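Long-range contacts in aggregative adherence fimbrial subunit AggA (Escherichia coli O104:H4 str. C227-11, PDB 4PH8), which forms the major structural subunit of type I aggregative adherence fimbriae, surface fibres that probably let the bacterium attach to host material such as fibronectin: residues S30-F36 with S113-K117; T41-I47 with L101-K106; K52-T58 with I129-D135; P60-L66 with Y76-P80; P80-A86 with A95-K99. All coordinates share one frame; numbering follows the deposited sequence.

Contact 1 of 5, residues S30-F36 with S113-K117; sequences STTPIGF and SVNPK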
# COMPACT_ATOMS: atom_id res chain seq x y z
N SER A 30 21.19 13.29 4.57
CA SER A 30 20.87 12.26 5.56
C SER A 30 21.16 10.87 4.99
O SER A 30 20.95 10.63 3.80
CB SER A 30 19.41 12.36 5.98
OG SER A 30 19.15 11.50 7.08
N THR A 31 21.68 9.98 5.83
CA THR A 31 21.98 8.60 5.43
C THR A 31 21.05 7.57 6.09
O THR A 31 21.16 6.37 5.82
CB THR A 31 23.43 8.23 5.80
OG1 THR A 31 23.60 8.31 7.22
CG2 THR A 31 24.41 9.17 5.11
N THR A 32 20.14 8.04 6.95
CA THR A 32 19.20 7.17 7.65
C THR A 32 18.19 6.61 6.66
O THR A 32 17.74 7.33 5.78
CB THR A 32 18.41 7.95 8.73
OG1 THR A 32 19.31 8.76 9.49
CG2 THR A 32 17.68 6.99 9.67
N PRO A 33 17.83 5.32 6.81
CA PRO A 33 16.75 4.78 6.03
C PRO A 33 15.44 5.54 6.26
O PRO A 33 15.15 5.93 7.39
CB PRO A 33 16.62 3.35 6.55
CG PRO A 33 17.97 3.00 7.04
CD PRO A 33 18.57 4.27 7.54
N ILE A 34 14.70 5.76 5.18
CA ILE A 34 13.40 6.44 5.24
C ILE A 34 12.33 5.38 5.05
O ILE A 34 12.29 4.72 4.02
CB ILE A 34 13.26 7.53 4.16
CG1 ILE A 34 14.42 8.54 4.24
CG2 ILE A 34 11.92 8.26 4.33
CD1 ILE A 34 14.54 9.39 2.99
N GLY A 35 11.48 5.20 6.05
CA GLY A 35 10.39 4.23 5.98
C GLY A 35 9.07 4.84 5.58
O GLY A 35 8.74 5.96 5.99
N PHE A 36 8.31 4.08 4.79
CA PHE A 36 6.95 4.44 4.41
C PHE A 36 6.11 3.18 4.56
O PHE A 36 6.53 2.10 4.16
CB PHE A 36 6.87 4.91 2.95
CG PHE A 36 7.85 6.00 2.58
CD1 PHE A 36 7.54 7.33 2.81
CD2 PHE A 36 9.03 5.69 1.96
CE1 PHE A 36 8.43 8.33 2.45
CE2 PHE A 36 9.93 6.69 1.59
CZ PHE A 36 9.62 8.01 1.85
N SER A 113 11.19 1.05 1.89
CA SER A 113 12.24 1.89 2.44
C SER A 113 13.10 2.47 1.33
O SER A 113 13.37 1.80 0.32
CB SER A 113 13.11 1.07 3.40
OG SER A 113 14.07 1.91 4.03
N VAL A 114 13.48 3.73 1.51
CA VAL A 114 14.48 4.34 0.65
C VAL A 114 15.78 4.40 1.45
O VAL A 114 15.82 4.94 2.56
CB VAL A 114 14.08 5.75 0.17
CG1 VAL A 114 15.27 6.45 -0.50
CG2 VAL A 114 12.91 5.68 -0.80
N ASN A 115 16.83 3.81 0.88
CA ASN A 115 18.18 3.85 1.44
C ASN A 115 18.97 4.91 0.69
O ASN A 115 19.35 4.69 -0.47
CB ASN A 115 18.85 2.48 1.29
CG ASN A 115 20.20 2.39 2.00
OD1 ASN A 115 20.65 3.32 2.68
ND2 ASN A 115 20.84 1.24 1.84
N PRO A 116 19.21 6.07 1.32
CA PRO A 116 19.97 7.12 0.62
C PRO A 116 21.36 6.68 0.18
O PRO A 116 21.90 7.23 -0.75
CB PRO A 116 20.06 8.25 1.65
CG PRO A 116 18.97 7.99 2.62
CD PRO A 116 18.83 6.50 2.68
N LYS A 117 21.93 5.68 0.85
CA LYS A 117 23.28 5.20 0.53
C LYS A 117 23.37 4.51 -0.84
O LYS A 117 24.41 4.59 -1.50
CB LYS A 117 23.76 4.26 1.64
CG LYS A 117 23.84 4.92 3.01
CD LYS A 117 24.40 3.98 4.06
CE LYS A 117 24.67 4.70 5.37
NZ LYS A 117 25.47 3.87 6.31
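Phe36 and Val114 meet because each directs a group back beside its own backbone N: in Phe36 the ring (chi1 -52°), in Val114 the CG2 methyl, CG1 being anti to N (chi1 169°). CG2 of Val114 arrives at the ring edge, near the ring plane and 4.0 Å from CE2 of Phe36. The two strands run antiparallel within the immunoglobulin-like beta sandwich expected of a fimbrial subunit, and the contact lies where their pairing ends. Ile34 and Val114 form a hydrogen-bonded pair, with Ile34 N donating to Val114 O at 3.0 Å and Val114 N returning a bond to Ile34 O. These apolar side chains share the buried face, where Ile34 packs on Val26 and Phe36 on Ile151 and Leu153. Beyond the strands come loops. The Pro116 ring rests against two carbonyl oxygens, its CB 3.3 Å from Ser30 O and its CD 3.4 Å from Thr32 O. Beside it the extended Lys117 chain crosses Thr31 at a slant, CE of Lys117 lying 3.8 Å from CB of Thr31. An Asx turn shapes this end: Asn115 OD1 accepts from Lys117 N at 3.2 Å, the donor standing well above the amide plane.

Contact 2 of 5, residues T41-I47 with L101-K106; sequences TTSDQCI and LTSGNK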
# COMPACT_ATOMS: atom_id res chain seq x y z
N THR A 41 -7.70 -2.10 6.14
CA THR A 41 -8.65 -2.92 6.87
C THR A 41 -10.03 -2.67 6.30
O THR A 41 -10.20 -1.92 5.33
CB THR A 41 -8.58 -2.65 8.40
OG1 THR A 41 -9.30 -3.67 9.12
CG2 THR A 41 -9.11 -1.27 8.74
N THR A 42 -11.02 -3.33 6.88
CA THR A 42 -12.40 -3.10 6.53
C THR A 42 -13.25 -3.30 7.79
O THR A 42 -12.70 -3.48 8.88
CB THR A 42 -12.82 -4.02 5.35
OG1 THR A 42 -14.16 -3.72 4.95
CG2 THR A 42 -12.73 -5.48 5.76
N SER A 43 -14.57 -3.29 7.65
CA SER A 43 -15.47 -3.36 8.83
C SER A 43 -15.46 -4.74 9.49
O SER A 43 -15.14 -5.76 8.86
CB SER A 43 -16.89 -2.99 8.43
OG SER A 43 -17.41 -4.02 7.58
N ASP A 44 -15.86 -4.78 10.76
CA ASP A 44 -15.94 -6.06 11.47
C ASP A 44 -16.90 -7.02 10.76
O ASP A 44 -16.60 -8.20 10.63
CB ASP A 44 -16.39 -5.86 12.91
CG ASP A 44 -15.31 -5.26 13.79
OD1 ASP A 44 -14.12 -5.18 13.37
OD2 ASP A 44 -15.64 -4.87 14.92
N GLN A 45 -18.02 -6.52 10.26
CA GLN A 45 -18.96 -7.39 9.54
C GLN A 45 -18.35 -7.95 8.26
O GLN A 45 -18.53 -9.12 7.95
CB GLN A 45 -20.28 -6.68 9.26
CG GLN A 45 -21.16 -6.54 10.50
CD GLN A 45 -21.35 -7.86 11.25
OE1 GLN A 45 -20.74 -8.08 12.29
NE2 GLN A 45 -22.20 -8.73 10.71
N CYS A 46 -17.59 -7.14 7.54
CA CYS A 46 -16.92 -7.62 6.34
C CYS A 46 -15.83 -8.65 6.62
O CYS A 46 -15.62 -9.57 5.82
CB CYS A 46 -16.38 -6.46 5.52
SG CYS A 46 -17.72 -5.59 4.73
N ILE A 47 -15.16 -8.50 7.76
CA ILE A 47 -14.16 -9.49 8.17
C ILE A 47 -14.85 -10.82 8.50
O ILE A 47 -14.39 -11.88 8.10
CB ILE A 47 -13.31 -8.96 9.35
CG1 ILE A 47 -12.45 -7.80 8.83
CG2 ILE A 47 -12.40 -10.05 9.88
CD1 ILE A 47 -11.75 -7.01 9.91
N LEU A 101 -8.57 -11.28 5.70
CA LEU A 101 -8.61 -10.83 7.09
C LEU A 101 -9.42 -11.79 7.95
O LEU A 101 -10.30 -12.48 7.45
CB LEU A 101 -9.22 -9.43 7.14
CG LEU A 101 -8.45 -8.36 6.35
CD1 LEU A 101 -9.17 -7.03 6.51
CD2 LEU A 101 -6.99 -8.24 6.81
N THR A 102 -9.11 -11.81 9.24
CA THR A 102 -9.87 -12.57 10.23
C THR A 102 -10.05 -11.72 11.48
O THR A 102 -9.41 -10.68 11.65
CB THR A 102 -9.15 -13.88 10.61
OG1 THR A 102 -7.89 -13.57 11.24
CG2 THR A 102 -8.93 -14.76 9.38
N SER A 103 -10.92 -12.18 12.38
CA SER A 103 -11.24 -11.43 13.59
C SER A 103 -10.01 -11.23 14.48
O SER A 103 -9.94 -10.25 15.21
CB SER A 103 -12.35 -12.11 14.39
OG SER A 103 -11.86 -13.19 15.16
N GLY A 104 -9.06 -12.15 14.39
CA GLY A 104 -7.83 -12.08 15.17
C GLY A 104 -6.67 -11.43 14.41
O GLY A 104 -5.60 -11.27 14.97
N ASN A 105 -6.92 -11.03 13.17
CA ASN A 105 -5.88 -10.54 12.29
C ASN A 105 -6.50 -9.58 11.27
O ASN A 105 -6.76 -9.93 10.11
CB ASN A 105 -5.21 -11.73 11.61
CG ASN A 105 -3.84 -11.39 11.08
OD1 ASN A 105 -3.43 -10.23 11.04
ND2 ASN A 105 -3.10 -12.42 10.67
N LYS A 106 -6.76 -8.35 11.71
CA LYS A 106 -7.70 -7.46 11.00
C LYS A 106 -7.06 -6.47 10.03
O LYS A 106 -7.77 -5.75 9.34
CB LYS A 106 -8.54 -6.70 12.01
CG LYS A 106 -9.45 -7.57 12.88
CD LYS A 106 -10.41 -6.63 13.61
CE LYS A 106 -11.42 -7.34 14.50
NZ LYS A 106 -12.28 -6.30 15.11
O HOH W 1 -12.44 -11.93 6.31
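Lys106 and Asp44 make the charged part of this contact, a salt bridge of 2.8 Å between NZ of the lysine and OD1 of the aspartate. It ties the short helix 44-49 to the loop between strands 97-100 and 108-114, which holds the type I turn Thr102 to Asn105. The ammonium group comes from above the carboxylate plane (47° out of it), at the end of a fully extended lysine chain. The neutral part is a 2.6 Å hydrogen bond from Thr41 OG1 to Lys106 O, so the same lysine is gripped at backbone and tip. Thr41 OG1 reaches that carbonyl by standing opposite its own backbone N (chi1 -167°).

Apolar packing centres on Ile47, all of whose branches are used. CG2 presses on the backbone at Thr102, 3.3 Å from its C atom; CG1 lies 4.0 Å from Leu101 CB; and CD1 meets the lysine stem at right angles, 3.8 Å from Lys106 CG. Thr42 CG2 adds a touch on Leu101 CD1, while its hydroxyl bonds to Pro15 O.

Capping and covalent bonds fix the helix. Ser43 is its N-cap, with OG accepting from Cys46 N at 3.1 Å, and Cys46 is joined to Cys14 by a disulfide. Asp44, in the first turn, would probably be stabilised as an anion both by the helix end and by Lys106, whose aliphatic stem meanwhile covers the buried isoleucine.

Contact 3 of 5, residues K52-T58 with I129-D135; sequences KVWLWGT and ILHAAVD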
# COMPACT_ATOMS: atom_id res chain seq x y z
N LYS A 52 -11.26 -9.88 1.62
CA LYS A 52 -9.86 -9.92 1.28
C LYS A 52 -9.48 -8.50 0.92
O LYS A 52 -10.15 -7.87 0.11
CB LYS A 52 -9.63 -10.90 0.10
CG LYS A 52 -8.23 -10.85 -0.52
CD LYS A 52 -8.13 -11.69 -1.79
CE LYS A 52 -8.41 -13.16 -1.53
NZ LYS A 52 -8.23 -13.94 -2.79
N VAL A 53 -8.41 -8.00 1.52
CA VAL A 53 -7.95 -6.67 1.22
C VAL A 53 -6.69 -6.72 0.38
O VAL A 53 -5.98 -7.72 0.36
CB VAL A 53 -7.75 -5.81 2.48
CG1 VAL A 53 -9.08 -5.51 3.13
CG2 VAL A 53 -6.79 -6.45 3.48
N TRP A 54 -6.46 -5.63 -0.34
CA TRP A 54 -5.40 -5.53 -1.32
C TRP A 54 -4.69 -4.20 -1.17
O TRP A 54 -5.29 -3.20 -0.75
CB TRP A 54 -5.97 -5.57 -2.73
CG TRP A 54 -6.65 -6.84 -3.08
CD1 TRP A 54 -7.92 -7.20 -2.75
CD2 TRP A 54 -6.11 -7.91 -3.86
NE1 TRP A 54 -8.21 -8.45 -3.27
CE2 TRP A 54 -7.11 -8.90 -3.96
CE3 TRP A 54 -4.88 -8.13 -4.47
CZ2 TRP A 54 -6.91 -10.10 -4.64
CZ3 TRP A 54 -4.68 -9.32 -5.16
CH2 TRP A 54 -5.70 -10.29 -5.23
N LEU A 55 -3.42 -4.22 -1.57
CA LEU A 55 -2.58 -3.05 -1.61
C LEU A 55 -1.67 -3.19 -2.81
O LEU A 55 -1.12 -4.27 -3.06
CB LEU A 55 -1.79 -2.99 -0.32
CG LEU A 55 -1.03 -1.78 0.12
CD1 LEU A 55 -1.89 -0.52 0.09
CD2 LEU A 55 -0.52 -2.03 1.53
N TRP A 56 -1.50 -2.11 -3.56
CA TRP A 56 -0.60 -2.13 -4.70
C TRP A 56 -0.14 -0.74 -5.08
O TRP A 56 -0.79 0.24 -4.74
CB TRP A 56 -1.20 -2.87 -5.92
CG TRP A 56 -2.37 -2.21 -6.63
CD1 TRP A 56 -2.32 -1.49 -7.80
CD2 TRP A 56 -3.76 -2.26 -6.26
NE1 TRP A 56 -3.58 -1.08 -8.16
CE2 TRP A 56 -4.49 -1.55 -7.25
CE3 TRP A 56 -4.47 -2.84 -5.20
CZ2 TRP A 56 -5.87 -1.38 -7.19
CZ3 TRP A 56 -5.85 -2.68 -5.15
CH2 TRP A 56 -6.53 -1.95 -6.15
N GLY A 57 0.98 -0.69 -5.79
CA GLY A 57 1.55 0.55 -6.29
C GLY A 57 1.34 0.69 -7.79
O GLY A 57 0.65 -0.12 -8.42
N THR A 58 1.95 1.72 -8.34
CA THR A 58 1.74 2.11 -9.74
C THR A 58 2.90 1.71 -10.66
O THR A 58 2.84 1.98 -11.85
CB THR A 58 1.55 3.63 -9.83
OG1 THR A 58 2.69 4.29 -9.26
CG2 THR A 58 0.30 4.06 -9.07
N ILE A 129 1.91 7.01 -4.85
CA ILE A 129 0.50 6.67 -4.90
C ILE A 129 0.34 5.22 -4.52
O ILE A 129 0.99 4.35 -5.10
CB ILE A 129 -0.06 6.83 -6.32
CG1 ILE A 129 0.10 8.28 -6.79
CG2 ILE A 129 -1.52 6.43 -6.38
CD1 ILE A 129 -0.00 8.41 -8.29
N LEU A 130 -0.54 4.96 -3.57
CA LEU A 130 -0.89 3.60 -3.24
C LEU A 130 -2.36 3.37 -3.48
O LEU A 130 -3.20 4.26 -3.25
CB LEU A 130 -0.54 3.29 -1.80
CG LEU A 130 0.94 3.30 -1.45
CD1 LEU A 130 1.09 2.89 -0.01
CD2 LEU A 130 1.76 2.40 -2.35
N HIS A 131 -2.67 2.18 -3.97
CA HIS A 131 -4.03 1.78 -4.19
C HIS A 131 -4.36 0.71 -3.18
O HIS A 131 -3.51 -0.13 -2.87
CB HIS A 131 -4.17 1.18 -5.58
CG HIS A 131 -4.05 2.17 -6.69
ND1 HIS A 131 -5.14 2.79 -7.24
CD2 HIS A 131 -2.97 2.62 -7.37
CE1 HIS A 131 -4.75 3.59 -8.22
NE2 HIS A 131 -3.43 3.51 -8.30
N ALA A 132 -5.59 0.72 -2.72
CA ALA A 132 -6.06 -0.33 -1.81
C ALA A 132 -7.46 -0.76 -2.22
O ALA A 132 -8.22 0.02 -2.81
CB ALA A 132 -6.07 0.16 -0.38
N ALA A 133 -7.80 -1.99 -1.92
CA ALA A 133 -9.14 -2.47 -2.22
C ALA A 133 -9.58 -3.52 -1.23
O ALA A 133 -8.78 -4.05 -0.46
CB ALA A 133 -9.22 -3.02 -3.65
N VAL A 134 -10.88 -3.80 -1.27
CA VAL A 134 -11.49 -4.88 -0.52
C VAL A 134 -12.42 -5.64 -1.45
O VAL A 134 -13.22 -5.02 -2.16
CB VAL A 134 -12.25 -4.39 0.74
CG1 VAL A 134 -13.40 -3.43 0.40
CG2 VAL A 134 -12.78 -5.57 1.54
N ASP A 135 -12.27 -6.97 -1.44
CA ASP A 135 -13.10 -7.90 -2.22
C ASP A 135 -14.06 -8.58 -1.27
O ASP A 135 -13.66 -9.03 -0.18
CB ASP A 135 -12.28 -9.03 -2.85
CG ASP A 135 -11.40 -8.59 -3.98
OD1 ASP A 135 -11.58 -7.46 -4.48
OD2 ASP A 135 -10.52 -9.39 -4.39
O HOH W 2 3.13 3.72 -6.52
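Trp56 lies across His131 because its indole takes the place between backbone N and carbonyl carbon (chi1 69°), which folds it over the neighbouring strand. His131 CB then sits over the indole face, 3.4 Å from the centroid of the five-membered ring, a CH-pi contact. The imidazole continues beyond it almost parallel, with planes at 9° but little overlap. At the other end of the indole, Ala133 CB touches the edge in plane, 3.7 Å from CZ3 of Trp56; Lys96 adds a cation-pi contact to the same ring. Backbone hydrogen bonds pair Lys52 with Asp135, Trp54 with Ala133 and Trp56 with His131, an antiparallel pairing at the heart of the beta sandwich. Val53, Leu55, Ala132 and Val134 point to the inner face, where CG1 of Val53 is 4.0 Å from CG2 of Val134. On the tryptophan face, Trp54 has CG beside its own N, anti to the carbonyl carbon, and NE1 makes a weak hydrogen bond of 2.7 Å to Asp135 OD2, ring and carboxylate planes lying 53° apart. Farther along, CG2 of Thr58 meets the imidazole edge 3.8 Å from NE2 of His131, and a water joins Thr58 N to Ile129 O.

Contact 4 of 5, residues P60-L66 with Y76-P80; sequences PANKWVL and YTLNP
Trp64 leans on the strand opposite from its first side-chain atom onward. CB lies 3.9 Å from Leu78 O, the carbonyl that also accepts a hydrogen bond from the tryptophan's own N. With CG beside the backbone N (chi1 -61°) and a small second torsion (chi2 13°), the indole presents one face to Pro80. Pro80 CG sits over the five-membered ring, 4.0 Å from its centroid, a CH-pi contact, with NE1 its nearest ring atom; farther along, CE2 is 4.0 Å from Pro80 CB. CZ2 also nears that CB, which is offset toward the rim. Asn62 O meets the edge in plane, while Met128, Leu130, Ala110 and Val112 contribute further packing from neighbouring strands.

Trp64 and Leu66 belong to one arm of a beta hairpin whose other arm is strand 75-82, part of the beta sandwich. Two hydrogen-bonded pairs, Trp64 with Leu78 and Leu66 with Tyr76, clamp the arms; the shortest of their four bonds is 2.7 Å, from Leu78 N to Trp64 O. Between them Val65 and Thr77 form a non-hydrogen-bonded pair on the reverse face. There Thr77 CG2 touches both Lys63 CB, 3.5 Å away, and Pro60 CD, at 3.8 Å. The lysine chain crosses the threonine at about a right angle and runs on extended until its CE passes 3.9 Å from Asn79 OD1.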
# COMPACT_ATOMS: atom_id res chain seq x y z
N PRO A 60 6.12 -1.00 -12.22
CA PRO A 60 6.12 -2.32 -12.85
C PRO A 60 5.88 -3.38 -11.79
O PRO A 60 6.35 -3.25 -10.66
CB PRO A 60 7.53 -2.45 -13.44
CG PRO A 60 8.36 -1.44 -12.74
CD PRO A 60 7.44 -0.35 -12.25
N ALA A 61 5.08 -4.38 -12.14
CA ALA A 61 4.73 -5.46 -11.23
C ALA A 61 4.08 -4.92 -9.95
O ALA A 61 4.17 -5.56 -8.93
CB ALA A 61 5.96 -6.29 -10.88
N ASN A 62 3.41 -3.78 -10.05
CA ASN A 62 2.70 -3.13 -8.94
C ASN A 62 3.61 -2.71 -7.80
O ASN A 62 3.16 -2.51 -6.66
CB ASN A 62 1.55 -4.00 -8.49
CG ASN A 62 0.52 -4.17 -9.59
OD1 ASN A 62 -0.03 -3.19 -10.11
ND2 ASN A 62 0.25 -5.41 -9.96
N LYS A 63 4.89 -2.49 -8.11
CA LYS A 63 5.83 -1.96 -7.13
C LYS A 63 5.48 -0.51 -6.79
O LYS A 63 4.74 0.16 -7.51
CB LYS A 63 7.28 -2.13 -7.59
CG LYS A 63 7.72 -3.57 -7.54
CD LYS A 63 9.15 -3.82 -8.01
CE LYS A 63 9.37 -5.32 -8.16
NZ LYS A 63 10.71 -5.67 -8.70
N TRP A 64 5.94 -0.04 -5.65
CA TRP A 64 5.58 1.29 -5.18
C TRP A 64 6.55 2.29 -5.76
O TRP A 64 7.74 2.05 -5.75
CB TRP A 64 5.63 1.31 -3.66
CG TRP A 64 4.68 0.34 -2.98
CD1 TRP A 64 3.99 -0.70 -3.53
CD2 TRP A 64 4.37 0.32 -1.58
NE1 TRP A 64 3.25 -1.35 -2.57
CE2 TRP A 64 3.46 -0.74 -1.37
CE3 TRP A 64 4.75 1.12 -0.49
CZ2 TRP A 64 2.94 -1.04 -0.11
CZ3 TRP A 64 4.23 0.82 0.76
CH2 TRP A 64 3.33 -0.26 0.94
N VAL A 65 6.05 3.41 -6.28
CA VAL A 65 6.91 4.40 -6.95
C VAL A 65 6.94 5.73 -6.19
O VAL A 65 5.92 6.40 -6.05
CB VAL A 65 6.48 4.64 -8.41
CG1 VAL A 65 7.41 5.62 -9.11
CG2 VAL A 65 6.42 3.31 -9.15
N LEU A 66 8.11 6.10 -5.69
CA LEU A 66 8.32 7.41 -5.10
C LEU A 66 8.78 8.34 -6.23
O LEU A 66 9.91 8.20 -6.72
CB LEU A 66 9.35 7.33 -3.98
CG LEU A 66 9.50 8.59 -3.11
CD1 LEU A 66 8.25 8.90 -2.30
CD2 LEU A 66 10.68 8.44 -2.17
N TYR A 76 11.88 6.34 -7.67
CA TYR A 76 12.41 5.07 -7.19
C TYR A 76 11.30 4.07 -7.09
O TYR A 76 10.25 4.35 -6.51
CB TYR A 76 13.18 5.23 -5.88
CG TYR A 76 14.53 5.89 -6.10
CD1 TYR A 76 15.46 5.33 -6.99
CD2 TYR A 76 14.87 7.06 -5.45
CE1 TYR A 76 16.69 5.94 -7.22
CE2 TYR A 76 16.08 7.67 -5.67
CZ TYR A 76 17.00 7.11 -6.55
OH TYR A 76 18.22 7.73 -6.75
N THR A 77 11.52 2.93 -7.72
CA THR A 77 10.58 1.83 -7.72
C THR A 77 10.98 0.94 -6.56
O THR A 77 12.11 0.47 -6.49
CB THR A 77 10.66 1.09 -9.06
OG1 THR A 77 10.39 2.03 -10.12
CG2 THR A 77 9.66 -0.04 -9.13
N LEU A 78 10.04 0.73 -5.64
CA LEU A 78 10.34 0.12 -4.36
C LEU A 78 9.57 -1.19 -4.19
O LEU A 78 8.38 -1.27 -4.50
CB LEU A 78 10.01 1.09 -3.22
CG LEU A 78 10.70 2.47 -3.30
CD1 LEU A 78 10.16 3.41 -2.25
CD2 LEU A 78 12.20 2.32 -3.15
N ASN A 79 10.28 -2.21 -3.73
CA ASN A 79 9.66 -3.50 -3.50
C ASN A 79 9.14 -3.58 -2.06
O ASN A 79 9.91 -3.39 -1.11
CB ASN A 79 10.67 -4.61 -3.74
CG ASN A 79 10.02 -5.98 -3.86
OD1 ASN A 79 8.89 -6.12 -4.35
ND2 ASN A 79 10.73 -6.99 -3.43
N PRO A 80 7.84 -3.85 -1.89
CA PRO A 80 7.30 -3.88 -0.53
C PRO A 80 7.69 -5.10 0.29
O PRO A 80 7.94 -6.19 -0.24
CB PRO A 80 5.78 -3.88 -0.73
CG PRO A 80 5.54 -4.14 -2.16
CD PRO A 80 6.80 -3.96 -2.93

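Contact 5 of 5, residues P80-A86 with A95-K99; sequences PSIDGGA and AKIYK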
# COMPACT_ATOMS: atom_id res chain seq x y z
N PRO A 80 7.84 -3.85 -1.89
CA PRO A 80 7.30 -3.88 -0.53
C PRO A 80 7.69 -5.10 0.29
O PRO A 80 7.94 -6.19 -0.24
CB PRO A 80 5.78 -3.88 -0.73
CG PRO A 80 5.54 -4.14 -2.16
CD PRO A 80 6.80 -3.96 -2.93
N SER A 81 7.69 -4.88 1.60
CA SER A 81 7.63 -5.93 2.61
C SER A 81 6.25 -5.93 3.22
O SER A 81 5.64 -4.87 3.37
CB SER A 81 8.67 -5.67 3.68
OG SER A 81 9.95 -5.74 3.08
N ILE A 82 5.76 -7.10 3.57
CA ILE A 82 4.39 -7.30 4.01
C ILE A 82 4.35 -8.13 5.28
O ILE A 82 5.30 -8.87 5.60
CB ILE A 82 3.52 -7.91 2.89
CG1 ILE A 82 3.94 -9.36 2.57
CG2 ILE A 82 3.57 -7.02 1.66
CD1 ILE A 82 3.09 -10.02 1.49
N ASP A 83 3.26 -7.99 6.02
CA ASP A 83 3.14 -8.76 7.26
C ASP A 83 3.05 -10.27 7.00
O ASP A 83 2.81 -10.74 5.87
CB ASP A 83 1.98 -8.24 8.13
CG ASP A 83 0.60 -8.59 7.61
OD1 ASP A 83 0.30 -9.80 7.54
OD2 ASP A 83 -0.21 -7.67 7.34
N GLY A 84 3.27 -11.04 8.05
CA GLY A 84 3.36 -12.47 7.91
C GLY A 84 2.11 -13.18 7.47
O GLY A 84 2.18 -14.34 7.04
N GLY A 85 0.96 -12.51 7.59
CA GLY A 85 -0.30 -13.10 7.16
C GLY A 85 -0.75 -12.75 5.76
O GLY A 85 -1.79 -13.22 5.30
N ALA A 86 0.01 -11.89 5.09
CA ALA A 86 -0.32 -11.41 3.74
C ALA A 86 0.43 -12.24 2.72
O ALA A 86 1.29 -13.06 3.08
CB ALA A 86 0.05 -9.95 3.61
N ALA A 95 4.18 -7.83 -7.28
CA ALA A 95 4.24 -7.21 -5.95
C ALA A 95 2.88 -6.81 -5.39
O ALA A 95 2.81 -6.31 -4.27
CB ALA A 95 5.17 -6.01 -5.96
N LYS A 96 1.80 -7.00 -6.15
CA LYS A 96 0.46 -6.74 -5.61
C LYS A 96 0.24 -7.63 -4.38
O LYS A 96 0.61 -8.80 -4.37
CB LYS A 96 -0.61 -6.95 -6.67
CG LYS A 96 -2.04 -6.77 -6.19
CD LYS A 96 -3.03 -6.80 -7.34
CE LYS A 96 -3.02 -5.52 -8.14
NZ LYS A 96 -3.87 -5.66 -9.35
N ILE A 97 -0.35 -7.06 -3.33
CA ILE A 97 -0.48 -7.75 -2.05
C ILE A 97 -1.93 -7.99 -1.73
O ILE A 97 -2.75 -7.11 -1.95
CB ILE A 97 0.09 -6.84 -0.94
CG1 ILE A 97 1.50 -6.38 -1.31
CG2 ILE A 97 0.04 -7.55 0.41
CD1 ILE A 97 1.88 -5.06 -0.65
N TYR A 98 -2.24 -9.15 -1.17
CA TYR A 98 -3.57 -9.39 -0.63
C TYR A 98 -3.48 -10.06 0.72
O TYR A 98 -2.44 -10.60 1.11
CB TYR A 98 -4.41 -10.26 -1.58
CG TYR A 98 -3.84 -11.64 -1.81
CD1 TYR A 98 -2.91 -11.86 -2.82
CD2 TYR A 98 -4.21 -12.71 -1.02
CE1 TYR A 98 -2.37 -13.11 -3.03
CE2 TYR A 98 -3.66 -13.97 -1.21
CZ TYR A 98 -2.75 -14.16 -2.22
OH TYR A 98 -2.22 -15.41 -2.42
N LYS A 99 -4.59 -10.01 1.43
CA LYS A 99 -4.72 -10.71 2.70
C LYS A 99 -6.17 -10.98 3.01
O LYS A 99 -6.97 -10.06 2.97
CB LYS A 99 -4.12 -9.88 3.81
CG LYS A 99 -4.13 -10.57 5.17
CD LYS A 99 -3.35 -9.73 6.18
CE LYS A 99 -3.31 -10.36 7.56
NZ LYS A 99 -2.40 -9.65 8.49
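Asp83 and the buried Lys99 form a salt bridge that closes one end of this contact, between the end of strand 75-82 with its following turn and strand 97-100 of the beta sandwich; no backbone hydrogen bond joins the two segments. Lys99 NZ is 2.9 Å from Asp83 OD1, approaching from above the carboxylate plane (37° out of it), with the lysine chain at about a right angle to the aspartate. Apolar contacts fill the rest. Ile82 and Ile97 lie alongside each other, pointing opposite ways, with a close approach of 3.5 Å from Ile82 CG2 to Ile97 CD1. Ile97 CG2 also meets Ala86 CB at 4.0 Å, and Pro80 adds its CD to Ala95 CB at a like separation.

One step out, the turn itself positions the acid. Asp83 CG stands between backbone N and carbonyl carbon (chi1 73°), which turns OD1 back to accept from Gly85 N at 2.8 Å: an Asx turn set within the type I turn Asp83 to Ala86, closed by Ala86 N bonding to Asp83 O. Lys99, fully extended, passes its CG 3.5 Å from Gly85 O.

Farther out, Phe88 and Leu108 cover Ile97. The lysine NZ has two more acceptors, Phe107 O and Asn105 OD1, so three groups grip the buried charge, and the second carboxylate oxygen, Asp83 OD2, accepts from Asn109 N.

The contacts span the length of the sandwich: contacts 1 and 2 lie on opposite sides of the chain's centre, their own centres about 32 Å apart. Contact 3 touches contacts 2, 4 and 5. Its segment 52-58 bonds to strand 97-99 of contact 5 through Val53 O to Lys99 N and Leu55 O to Ile97 N, with centres about 10 Å apart, while Leu130 CD2 packs on the Trp64 indole of contact 4. Contacts 4 and 5 share Pro80. Contact 1 joins contact 4 by packing, Val114 CG2 lying 3.8 Å from Leu66 CD2. Contact 2 reaches contact 3 through Leu101 against Val53, and contacts 2 and 5 meet at Asn105 and Lys99.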